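Local coordinates for light Chain (Clostridium botulinum, PDB 6BVD), which is the zinc metalloprotease light chain of a mosaic botulinum neurotoxin and probably cleaves a neuronal SNARE protein, as its relatives do, at residues P77-T82 with N87-I92. Sequence-based numbering, arbitrary orientation.
Sequences PNYLST and NKYLQI
Leu80 and Tyr79 meet Tyr89 where a type II beta turn, Asn78 to Ser81, packs against the helix that follows it in the chain, a worked example of a turn folding back on the helix it leads into. No hydrogen bond joins 77-82 and 87-92, which meet by van der Waals packing; Leu80 N and O bond instead to the side chains of Glu85 and Lys86 in the first turn of the helix. Leu80 gives the closest approach: its CD2 packs on the CB methylene of Tyr89 at 3.7 Å and approaches the ring obliquely, while Leu80 CD1 stands 4.1 Å from Tyr89 CD1. With CG of Tyr79 anti to the backbone N (chi1 -174°), the ring reaches across so that its OH arrives at the edge of the Tyr89 ring, 4.0 Å from Tyr89 CD1; the two side chains cross at about a right angle. Leu80 CG covers one face of the Tyr79 ring near its rim, 3.6 Å above the plane, so the neighbouring side chains present a joint surface to Tyr89. Tyr79 OH is hydrogen-bonded to Glu200, which also forms a salt bridge with Lys88, while Tyr89 OH bonds to the carbonyl of Phe197. These links tie the turn and helix 83-100 to the segment before strand 201-208 in the protease fold. Asn78 O braces the turn, accepting from Ser81 N and, on a lone pair in the carbonyl plane, from Ser81 OG at 2.8 Å.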
ATOM      1  N   PRO A  77     -31.965   2.356   0.835  1.00 40.47           N
ATOM      2  CA  PRO A  77     -32.234   1.214  -0.040  1.00 39.80           C
ATOM      3  C   PRO A  77     -31.381   1.256  -1.292  1.00 34.48           C
ATOM      4  O   PRO A  77     -31.288   0.252  -1.969  1.00 37.18           O
ATOM      5  CB  PRO A  77     -33.722   1.366  -0.395  1.00 38.81           C
ATOM      6  CG  PRO A  77     -34.246   2.397   0.540  1.00 44.55           C
ATOM      7  CD  PRO A  77     -33.114   3.271   0.906  1.00 39.16           C
ATOM      8  N   ASN A  78     -30.801   2.412  -1.608  1.00 42.52           N
ATOM      9  CA  ASN A  78     -30.070   2.571  -2.859  1.00 43.73           C
ATOM     10  C   ASN A  78     -28.568   2.298  -2.756  1.00 39.71           C
ATOM     11  O   ASN A  78     -27.885   2.240  -3.773  1.00 38.13           O
ATOM     12  CB  ASN A  78     -30.289   3.975  -3.419  1.00 49.24           C
ATOM     13  CG  ASN A  78     -31.689   4.175  -3.935  1.00 51.99           C
ATOM     14  OD1 ASN A  78     -32.248   3.302  -4.595  1.00 57.05           O
ATOM     15  ND2 ASN A  78     -32.259   5.332  -3.655  1.00 52.96           N
ATOM     16  N   TYR A  79     -28.053   2.105  -1.546  1.00 39.43           N
ATOM     17  CA  TYR A  79     -26.638   1.764  -1.393  1.00 34.35           C
ATOM     18  C   TYR A  79     -26.344   0.450  -2.131  1.00 27.81           C
ATOM     19  O   TYR A  79     -27.091  -0.519  -1.983  1.00 28.36           O
ATOM     20  CB  TYR A  79     -26.254   1.633   0.085  1.00 35.02           C
ATOM     21  CG  TYR A  79     -24.774   1.417   0.306  1.00 34.54           C
ATOM     22  CD1 TYR A  79     -23.866   2.372  -0.102  1.00 32.78           C
ATOM     23  CD2 TYR A  79     -24.283   0.261   0.930  1.00 28.04           C
ATOM     24  CE1 TYR A  79     -22.510   2.200   0.091  1.00 36.28           C
ATOM     25  CE2 TYR A  79     -22.913   0.080   1.132  1.00 29.00           C
ATOM     26  CZ  TYR A  79     -22.040   1.052   0.700  1.00 33.43           C
ATOM     27  OH  TYR A  79     -20.687   0.938   0.873  1.00 31.97           O
ATOM     28  N   LEU A  80     -25.280   0.459  -2.939  1.00 28.39           N
ATOM     29  CA  LEU A  80     -24.830  -0.661  -3.782  1.00 30.74           C
ATOM     30  C   LEU A  80     -25.821  -1.070  -4.879  1.00 35.11           C
ATOM     31  O   LEU A  80     -25.803  -2.207  -5.314  1.00 34.83           O
ATOM     32  CB  LEU A  80     -24.481  -1.899  -2.945  1.00 29.97           C
ATOM     33  CG  LEU A  80     -23.294  -1.818  -1.978  1.00 29.17           C
ATOM     34  CD1 LEU A  80     -23.139  -3.105  -1.244  1.00 23.37           C
ATOM     35  CD2 LEU A  80     -22.007  -1.504  -2.720  1.00 31.70           C
ATOM     36  N   SER A  81     -26.635  -0.139  -5.358  1.00 36.75           N
ATOM     37  CA  SER A  81     -27.568  -0.427  -6.447  1.00 37.92           C
ATOM     38  C   SER A  81     -26.913  -0.278  -7.827  1.00 38.63           C
ATOM     39  O   SER A  81     -27.417  -0.806  -8.802  1.00 40.79           O
ATOM     40  CB  SER A  81     -28.805   0.466  -6.347  1.00 41.78           C
ATOM     41  OG  SER A  81     -28.475   1.835  -6.527  1.00 44.04           O
ATOM     42  N   THR A  82     -25.799   0.443  -7.905  1.00 35.89           N
ATOM     43  CA  THR A  82     -25.091   0.632  -9.174  1.00 36.83           C
ATOM     44  C   THR A  82     -23.741  -0.106  -9.243  1.00 38.19           C
ATOM     45  O   THR A  82     -23.096  -0.341  -8.217  1.00 41.18           O
ATOM     46  CB  THR A  82     -24.830   2.107  -9.430  1.00 35.91           C
ATOM     47  OG1 THR A  82     -23.987   2.612  -8.384  1.00 35.76           O
ATOM     48  CG2 THR A  82     -26.125   2.877  -9.416  1.00 39.95           C
ATOM     49  N   ASN A  87     -18.138  -1.478  -7.423  1.00 25.02           N
ATOM     50  CA  ASN A  87     -16.707  -1.459  -7.671  1.00 24.46           C
ATOM     51  C   ASN A  87     -15.975  -0.688  -6.567  1.00 23.26           C
ATOM     52  O   ASN A  87     -14.895  -1.072  -6.142  1.00 29.06           O
ATOM     53  CB  ASN A  87     -16.402  -0.855  -9.036  1.00 23.40           C
ATOM     54  CG  ASN A  87     -14.913  -0.861  -9.341  1.00 28.35           C
ATOM     55  OD1 ASN A  87     -14.311  -1.922  -9.506  1.00 35.90           O
ATOM     56  ND2 ASN A  87     -14.307   0.313  -9.377  1.00 23.45           N
ATOM     57  N   LYS A  88     -16.575   0.402  -6.112  1.00 23.17           N
ATOM     58  CA  LYS A  88     -15.975   1.180  -5.045  1.00 24.50           C
ATOM     59  C   LYS A  88     -15.850   0.313  -3.790  1.00 32.33           C
ATOM     60  O   LYS A  88     -14.789   0.276  -3.170  1.00 23.15           O
ATOM     61  CB  LYS A  88     -16.803   2.440  -4.762  1.00 21.00           C
ATOM     62  CG  LYS A  88     -16.057   3.434  -3.880  1.00 23.24           C
ATOM     63  CD  LYS A  88     -16.979   4.491  -3.302  1.00 35.74           C
ATOM     64  CE  LYS A  88     -16.195   5.477  -2.432  1.00 38.55           C
ATOM     65  NZ  LYS A  88     -17.091   6.515  -1.855  1.00 43.59           N
ATOM     66  N   TYR A  89     -16.930  -0.420  -3.466  1.00 24.19           N
ATOM     67  CA  TYR A  89     -16.977  -1.354  -2.342  1.00 24.11           C
ATOM     68  C   TYR A  89     -15.853  -2.405  -2.464  1.00 26.53           C
ATOM     69  O   TYR A  89     -15.164  -2.721  -1.487  1.00 20.42           O
ATOM     70  CB  TYR A  89     -18.390  -2.049  -2.274  1.00 24.27           C
ATOM     71  CG  TYR A  89     -18.534  -3.048  -1.168  1.00 24.34           C
ATOM     72  CD1 TYR A  89     -19.207  -2.726   0.020  1.00 20.37           C
ATOM     73  CD2 TYR A  89     -18.013  -4.339  -1.310  1.00 20.51           C
ATOM     74  CE1 TYR A  89     -19.320  -3.645   1.048  1.00 21.28           C
ATOM     75  CE2 TYR A  89     -18.129  -5.267  -0.300  1.00 23.64           C
ATOM     76  CZ  TYR A  89     -18.794  -4.925   0.867  1.00 26.09           C
ATOM     77  OH  TYR A  89     -18.898  -5.869   1.852  1.00 24.90           O
ATOM     78  N   LEU A  90     -15.694  -2.975  -3.651  1.00 22.00           N
ATOM     79  CA  LEU A  90     -14.616  -3.922  -3.900  1.00 24.15           C
ATOM     80  C   LEU A  90     -13.232  -3.284  -3.614  1.00 22.88           C
ATOM     81  O   LEU A  90     -12.393  -3.897  -2.989  1.00 23.71           O
ATOM     82  CB  LEU A  90     -14.630  -4.386  -5.344  1.00 26.67           C
ATOM     83  CG  LEU A  90     -15.592  -5.500  -5.720  1.00 29.53           C
ATOM     84  CD1 LEU A  90     -15.279  -5.972  -7.166  1.00 25.54           C
ATOM     85  CD2 LEU A  90     -15.497  -6.642  -4.723  1.00 27.22           C
ATOM     86  N   GLN A  91     -12.999  -2.075  -4.104  1.00 20.97           N
ATOM     87  CA  GLN A  91     -11.672  -1.464  -3.903  1.00 22.44           C
ATOM     88  C   GLN A  91     -11.376  -1.165  -2.434  1.00 16.70           C
ATOM     89  O   GLN A  91     -10.218  -1.177  -2.006  1.00 19.31           O
ATOM     90  CB  GLN A  91     -11.521  -0.181  -4.729  1.00 25.17           C
ATOM     91  CG  GLN A  91     -11.843  -0.368  -6.196  1.00 32.80           C
ATOM     92  CD  GLN A  91     -11.141  -1.556  -6.829  1.00 31.13           C
ATOM     93  OE1 GLN A  91      -9.932  -1.712  -6.716  1.00 22.88           O
ATOM     94  NE2 GLN A  91     -11.920  -2.406  -7.528  1.00 21.50           N
ATOM     95  N   ILE A  92     -12.400  -0.805  -1.676  1.00 22.91           N
ATOM     96  CA  ILE A  92     -12.198  -0.535  -0.261  1.00 19.10           C
ATOM     97  C   ILE A  92     -11.864  -1.844   0.432  1.00 22.95           C
ATOM     98  O   ILE A  92     -10.968  -1.906   1.258  1.00 20.92           O
ATOM     99  CB  ILE A  92     -13.461   0.132   0.335  1.00 26.24           C
ATOM    100  CG1 ILE A  92     -13.642   1.495  -0.325  1.00 18.22           C
ATOM    101  CG2 ILE A  92     -13.420   0.161   1.882  1.00 17.17           C
ATOM    102  CD1 ILE A  92     -14.937   2.199   0.048  1.00 26.14           C
TER